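PDB 5JP6: putative polysaccharide deacetylase from Bdellovibrio bacteriovorus HD100, which probably removes acetyl groups from peptidoglycan sugars as a zinc-dependent hydrolase of the carbohydrate esterase 4 family. Local coordinates for residues Gln38-Leu43 with Asp306-Gln311; Glu314-Arg319 with Arg339-Ile344. The protein carries 1 engineered substitution. All blocks are in the same frame, centred on the assembly; numbering follows the deposited sequence. Where two conformers were deposited one is given.

Contact 1 (Gln38-Leu43 with Asp306-Gln311); sequences QSAQTL and DDWRTQ
A loop-to-loop contact, anchored by W308 and R309 against A40 and L43, joins the end of helix 24-39 and the start of helix 43-47 to the loop that follows strand 303-304. R309 approaches the A40 carbonyl end-on, NH1 and NH2 both hydrogen-bonding to A40 O at 2.8 Å, with the oxygen in the guanidinium plane. The two bonds are bent, as they must be when one oxygen sits between two N-H groups, yet together they fix the rotation of the guanidinium. A40 is the first residue to leave helical angles (psi 130°), and its carbonyl meets the arginine.

W308 CH2 sits over one face of that guanidinium, 3.2 Å above its plane and offset toward the rim. The turn carrying both residues, type I from D306 to R309, belongs to the parallel beta/alpha fold of the NodB (CE4) family, on the side where the L43 side chain touches the zinc ligand Y280 and lies about 6 Å from the zinc ion (nearest atoms). L43 CA makes a CH-pi contact over one indole face, 4.0 Å from the centroid of the W308 five-membered ring; R309 CB backs the opposite face. A40 CB packs on W308 CH2 (3.8 Å), while A40 O lies near the ring plane at the edge. W308 NE1 is buried without a polar partner. Farther along, the bent Q38 side chain donates a hydrogen bond from NE2 to T310 O (3.2 Å, 150° at the hydrogen).

Contact 2 (Glu314-Arg319 with Arg339-Ile344); sequences EQLLAR and RRTAEI
Helices 313-327 and 339-354 meet at a steep angle, the axes of their 314-319 and 339-344 segments passing 10.2 Å apart with a signed crossing angle of -76°. I344 holds CG1 between its backbone N and carbonyl carbon (chi1 66°), and from there CD1 packs between L316 and L317. It comes within 3.7 Å of L316 CD2, the two side chains crossing at about a right angle, and within 3.8 Å of L317 CD2, where the side chains instead run past each other in opposite directions. L317 CD1 also lies 4.0 Å from I344 CG2.

The same L316 methyl, CD2, rests 3.9 Å from R340 CG: the arginine contributes its aliphatic stem while its guanidinium reaches N313 and H120. T341 borders the leucine too, its hydroxyl being engaged with D307. The helices flank strand 330-335 in sequence, a helix-strand-helix portion of the NodB-family beta/alpha fold. Away from the interface, R339 forms a side-on salt bridge to E343 OE2. No hydrogen bond links the two segments; between them the contact is made by methyl groups and an arginine stem, consistent with association that depends mainly on apolar burial, with the polar ends directed to partners elsewhere.

Overall arrangement
The two contacts follow one another along the chain: the second segment of contact 1 leads, within a few residues, into helix 313-327, where contact 2 begins. Their centres lie 12 Å apart, and they are bridged directly. D307 OD2 stands 2.7 Å from T341 OG1, a probable hydrogen bond, and D306 OD2 forms a salt bridge with R319 NH1. Contact 1 brings the N-terminal helices, some 260 residues distant in sequence, against the NodB homology region near the zinc ion; contact 2 joins two helices within that region, on either side of strand 330-335 in chain order. The 306-311 loop thus connects the N-terminal part to helices 313-327 and 339-354 of the parallel beta/alpha domain.

Contact 1 (Gln38-Leu43 with Asp306-Gln311)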
loop_
_atom_site.group_PDB
_atom_site.type_symbol
_atom_site.label_atom_id
_atom_site.label_comp_id
_atom_site.label_asym_id
_atom_site.label_seq_id
_atom_site.Cartn_x
_atom_site.Cartn_y
_atom_site.Cartn_z
ATOM N N GLN A 38 -6.360 -16.344 3.982
ATOM C CA GLN A 38 -5.625 -17.192 4.878
ATOM C C GLN A 38 -4.836 -18.308 4.204
ATOM O O GLN A 38 -3.767 -18.665 4.686
ATOM C CB GLN A 38 -6.591 -17.725 5.921
ATOM C CG GLN A 38 -7.037 -16.642 6.911
ATOM C CD GLN A 38 -5.886 -15.723 7.421
ATOM O OE1 GLN A 38 -4.992 -16.149 8.209
ATOM N NE2 GLN A 38 -5.905 -14.463 6.985
ATOM N N SER A 39 -5.330 -18.842 3.093
ATOM C CA SER A 39 -4.685 -19.990 2.474
ATOM C C SER A 39 -3.571 -19.575 1.477
ATOM O O SER A 39 -2.664 -20.385 1.179
ATOM C CB SER A 39 -5.748 -20.900 1.832
ATOM O OG SER A 39 -6.373 -20.272 0.735
ATOM N N ALA A 40 -3.609 -18.328 0.998
ATOM C CA ALA A 40 -2.563 -17.827 0.084
ATOM C C ALA A 40 -1.179 -17.933 0.724
ATOM O O ALA A 40 -1.011 -17.523 1.865
ATOM C CB ALA A 40 -2.855 -16.390 -0.329
ATOM N N GLN A 41 -0.196 -18.514 0.024
ATOM C CA GLN A 41 1.135 -18.644 0.606
ATOM C C GLN A 41 1.996 -17.449 0.276
ATOM O O GLN A 41 2.996 -17.189 0.943
ATOM C CB GLN A 41 1.838 -19.914 0.137
ATOM C CG GLN A 41 1.325 -21.162 0.815
ATOM C CD GLN A 41 1.435 -22.366 -0.089
ATOM O OE1 GLN A 41 2.186 -23.286 0.188
ATOM N NE2 GLN A 41 0.697 -22.351 -1.195
ATOM N N THR A 42 1.622 -16.741 -0.774
ATOM C CA THR A 42 2.358 -15.575 -1.186
ATOM C C THR A 42 1.440 -14.445 -1.622
ATOM O O THR A 42 0.253 -14.626 -1.909
ATOM C CB THR A 42 3.265 -15.891 -2.390
ATOM O OG1 THR A 42 2.436 -16.157 -3.524
ATOM C CG2 THR A 42 4.155 -17.087 -2.097
ATOM N N LEU A 43 2.032 -13.273 -1.679
ATOM C CA LEU A 43 1.370 -12.109 -2.219
ATOM C C LEU A 43 0.816 -12.359 -3.617
ATOM O O LEU A 43 -0.339 -12.012 -3.908
ATOM C CB LEU A 43 2.365 -10.935 -2.224
ATOM C CG LEU A 43 1.933 -9.668 -2.931
ATOM C CD1 LEU A 43 0.558 -9.216 -2.442
ATOM C CD2 LEU A 43 3.006 -8.589 -2.710
ATOM N N ASP A 306 4.223 -9.131 4.354
ATOM C CA ASP A 306 2.964 -9.883 4.309
ATOM C C ASP A 306 1.787 -9.057 4.877
ATOM O O ASP A 306 0.837 -9.624 5.405
ATOM C CB ASP A 306 3.098 -11.208 5.067
ATOM C CG ASP A 306 4.009 -12.188 4.389
ATOM O OD1 ASP A 306 4.242 -12.083 3.186
ATOM O OD2 ASP A 306 4.398 -13.148 5.106
ATOM N N ASP A 307 1.835 -7.711 4.733
ATOM C CA ASP A 307 0.795 -6.873 5.342
ATOM C C ASP A 307 -0.565 -7.019 4.641
ATOM O O ASP A 307 -1.564 -6.513 5.165
ATOM C CB ASP A 307 1.223 -5.417 5.518
ATOM C CG ASP A 307 1.399 -4.681 4.220
ATOM O OD1 ASP A 307 1.291 -5.270 3.109
ATOM O OD2 ASP A 307 1.669 -3.467 4.258
ATOM N N TRP A 308 -0.611 -7.701 3.491
ATOM C CA TRP A 308 -1.867 -8.046 2.776
ATOM C C TRP A 308 -2.687 -9.088 3.549
ATOM O O TRP A 308 -3.885 -9.255 3.285
ATOM C CB TRP A 308 -1.539 -8.567 1.366
ATOM C CG TRP A 308 -0.595 -9.738 1.345
ATOM C CD1 TRP A 308 0.761 -9.698 1.204
ATOM C CD2 TRP A 308 -0.945 -11.132 1.477
ATOM N NE1 TRP A 308 1.273 -10.964 1.258
ATOM C CE2 TRP A 308 0.256 -11.862 1.438
ATOM C CE3 TRP A 308 -2.147 -11.823 1.669
ATOM C CZ2 TRP A 308 0.286 -13.245 1.528
ATOM C CZ3 TRP A 308 -2.101 -13.204 1.780
ATOM C CH2 TRP A 308 -0.900 -13.891 1.695
ATOM N N ARG A 309 -2.035 -9.849 4.436
ATOM C CA ARG A 309 -2.702 -10.944 5.137
ATOM C C ARG A 309 -3.345 -10.436 6.424
ATOM O O ARG A 309 -2.711 -9.780 7.231
ATOM C CB ARG A 309 -1.707 -12.086 5.421
ATOM C CG ARG A 309 -2.423 -13.381 5.760
ATOM C CD ARG A 309 -1.514 -14.421 6.345
ATOM N NE ARG A 309 -0.459 -14.838 5.451
ATOM C CZ ARG A 309 -0.597 -15.735 4.475
ATOM N NH1 ARG A 309 -1.803 -16.227 4.178
ATOM N NH2 ARG A 309 0.472 -16.104 3.782
ATOM N N THR A 310 -4.607 -10.743 6.625
ATOM C CA THR A 310 -5.273 -10.454 7.891
ATOM C C THR A 310 -4.519 -11.189 8.991
ATOM O O THR A 310 -4.288 -12.415 8.917
ATOM C CB THR A 310 -6.737 -10.871 7.890
ATOM O OG1 THR A 310 -7.416 -10.243 6.803
ATOM C CG2 THR A 310 -7.440 -10.508 9.222
ATOM N N GLN A 311 -4.182 -10.432 10.032
ATOM C CA GLN A 311 -3.395 -10.959 11.148
ATOM C C GLN A 311 -3.401 -9.909 12.246
ATOM O O GLN A 311 -3.740 -8.747 11.979
ATOM C CB GLN A 311 -1.976 -11.231 10.734
ATOM C CG GLN A 311 -1.204 -10.001 10.271
ATOM C CD GLN A 311 0.051 -10.358 9.489
ATOM O OE1 GLN A 311 1.015 -10.887 10.050
ATOM N NE2 GLN A 311 0.033 -10.101 8.202
#

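Contact 2 (Glu314-Arg319 with Arg339-Ile344)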
loop_
_atom_site.group_PDB
_atom_site.type_symbol
_atom_site.label_atom_id
_atom_site.label_comp_id
_atom_site.label_asym_id
_atom_site.label_seq_id
_atom_site.Cartn_x
_atom_site.Cartn_y
_atom_site.Cartn_z
ATOM N N GLU A 314 0.481 -7.725 16.390
ATOM C CA GLU A 314 1.609 -8.480 16.946
ATOM C C GLU A 314 2.252 -9.394 15.902
ATOM O O GLU A 314 3.464 -9.441 15.724
ATOM C CB GLU A 314 1.077 -9.298 18.138
ATOM C CG GLU A 314 2.088 -9.847 19.098
ATOM C CD GLU A 314 1.441 -10.107 20.484
ATOM O OE1 GLU A 314 1.290 -9.105 21.244
ATOM O OE2 GLU A 314 1.110 -11.295 20.821
ATOM N N GLN A 315 1.425 -10.159 15.188
ATOM C CA GLN A 315 1.896 -11.053 14.156
ATOM C C GLN A 315 2.605 -10.303 12.979
ATOM O O GLN A 315 3.653 -10.664 12.536
ATOM C CB GLN A 315 0.721 -11.937 13.712
ATOM C CG GLN A 315 1.111 -12.893 12.603
ATOM C CD GLN A 315 0.051 -13.927 12.327
ATOM O OE1 GLN A 315 -0.846 -14.155 13.126
ATOM N NE2 GLN A 315 0.138 -14.536 11.171
ATOM N N LEU A 316 1.952 -9.203 12.574
ATOM C CA LEU A 316 2.516 -8.411 11.492
ATOM C C LEU A 316 3.894 -7.867 11.861
ATOM O O LEU A 316 4.840 -8.006 11.089
ATOM C CB LEU A 316 1.541 -7.286 11.100
ATOM C CG LEU A 316 2.023 -6.347 9.972
ATOM C CD1 LEU A 316 2.356 -7.171 8.719
ATOM C CD2 LEU A 316 0.983 -5.301 9.675
ATOM N N LEU A 317 4.030 -7.282 13.059
ATOM C CA LEU A 317 5.338 -6.742 13.540
ATOM C C LEU A 317 6.333 -7.884 13.595
ATOM O O LEU A 317 7.470 -7.696 13.217
ATOM C CB LEU A 317 5.224 -6.056 14.907
ATOM C CG LEU A 317 4.696 -4.647 14.852
ATOM C CD1 LEU A 317 4.045 -4.263 16.173
ATOM C CD2 LEU A 317 5.853 -3.706 14.452
ATOM N N ALA A 318 5.915 -9.053 14.088
ATOM C CA ALA A 318 6.817 -10.182 14.231
ATOM C C ALA A 318 7.318 -10.669 12.869
ATOM O O ALA A 318 8.510 -10.928 12.706
ATOM C CB ALA A 318 6.143 -11.320 15.004
ATOM N N ARG A 319 6.401 -10.754 11.899
ATOM C CA ARG A 319 6.790 -11.242 10.583
ATOM C C ARG A 319 7.729 -10.270 9.871
ATOM O O ARG A 319 8.788 -10.663 9.366
ATOM C CB ARG A 319 5.567 -11.503 9.747
ATOM C CG ARG A 319 5.864 -11.913 8.323
ATOM C CD ARG A 319 6.816 -13.098 8.177
ATOM N NE ARG A 319 6.376 -14.312 8.835
ATOM C CZ ARG A 319 5.682 -15.306 8.283
ATOM N NH1 ARG A 319 5.256 -15.279 7.038
ATOM N NH2 ARG A 319 5.418 -16.381 9.023
ATOM N N ARG A 339 -4.540 -0.547 6.548
ATOM C CA ARG A 339 -4.689 0.148 7.829
ATOM C C ARG A 339 -3.727 -0.367 8.871
ATOM O O ARG A 339 -3.077 0.421 9.592
ATOM C CB ARG A 339 -6.120 0.085 8.351
ATOM C CG ARG A 339 -6.190 0.642 9.747
ATOM C CD ARG A 339 -7.575 0.951 10.204
ATOM N NE ARG A 339 -7.516 1.519 11.545
ATOM C CZ ARG A 339 -8.561 1.727 12.321
ATOM N NH1 ARG A 339 -9.774 1.487 11.868
ATOM N NH2 ARG A 339 -8.378 2.247 13.522
ATOM N N ARG A 340 -3.585 -1.684 8.954
ATOM C CA ARG A 340 -2.798 -2.239 10.058
ATOM C C ARG A 340 -1.334 -1.827 9.951
ATOM O O ARG A 340 -0.678 -1.657 10.954
ATOM C CB ARG A 340 -2.932 -3.745 10.105
ATOM C CG ARG A 340 -2.410 -4.375 11.374
ATOM C CD ARG A 340 -2.788 -5.853 11.406
ATOM N NE ARG A 340 -4.194 -6.133 11.176
ATOM C CZ ARG A 340 -5.143 -6.269 12.120
ATOM N NH1 ARG A 340 -4.896 -6.059 13.392
ATOM N NH2 ARG A 340 -6.356 -6.615 11.770
ATOM N N THR A 341 -0.866 -1.628 8.724
ATOM C CA THR A 341 0.489 -1.122 8.523
ATOM C C THR A 341 0.674 0.268 9.115
ATOM O O THR A 341 1.708 0.544 9.783
ATOM C CB THR A 341 0.851 -1.188 7.042
ATOM O OG1 THR A 341 0.814 -2.555 6.622
ATOM C CG2 THR A 341 2.234 -0.579 6.733
ATOM N N ALA A 342 -0.320 1.142 8.928
ATOM C CA ALA A 342 -0.264 2.477 9.565
ATOM C C ALA A 342 -0.318 2.306 11.106
ATOM O O ALA A 342 0.415 2.999 11.846
ATOM C CB ALA A 342 -1.374 3.386 9.050
ATOM N N GLU A 343 -1.157 1.378 11.611
ATOM C CA GLU A 343 -1.290 1.210 13.042
ATOM C C GLU A 343 0.020 0.781 13.701
ATOM O O GLU A 343 0.266 1.138 14.846
ATOM C CB GLU A 343 -2.366 0.155 13.368
ATOM C CG GLU A 343 -3.781 0.531 12.956
ATOM C CD GLU A 343 -4.452 1.495 13.916
ATOM O OE1 GLU A 343 -4.104 1.576 15.125
ATOM O OE2 GLU A 343 -5.417 2.178 13.463
ATOM N N ILE A 344 0.816 -0.038 12.995
ATOM C CA ILE A 344 2.059 -0.553 13.572
ATOM C C ILE A 344 3.299 0.264 13.206
ATOM O O ILE A 344 4.394 -0.044 13.685
ATOM C CB ILE A 344 2.313 -2.031 13.215
ATOM C CG1 ILE A 344 2.566 -2.233 11.710
ATOM C CG2 ILE A 344 1.150 -2.894 13.715
ATOM C CD1 ILE A 344 3.568 -3.313 11.418
#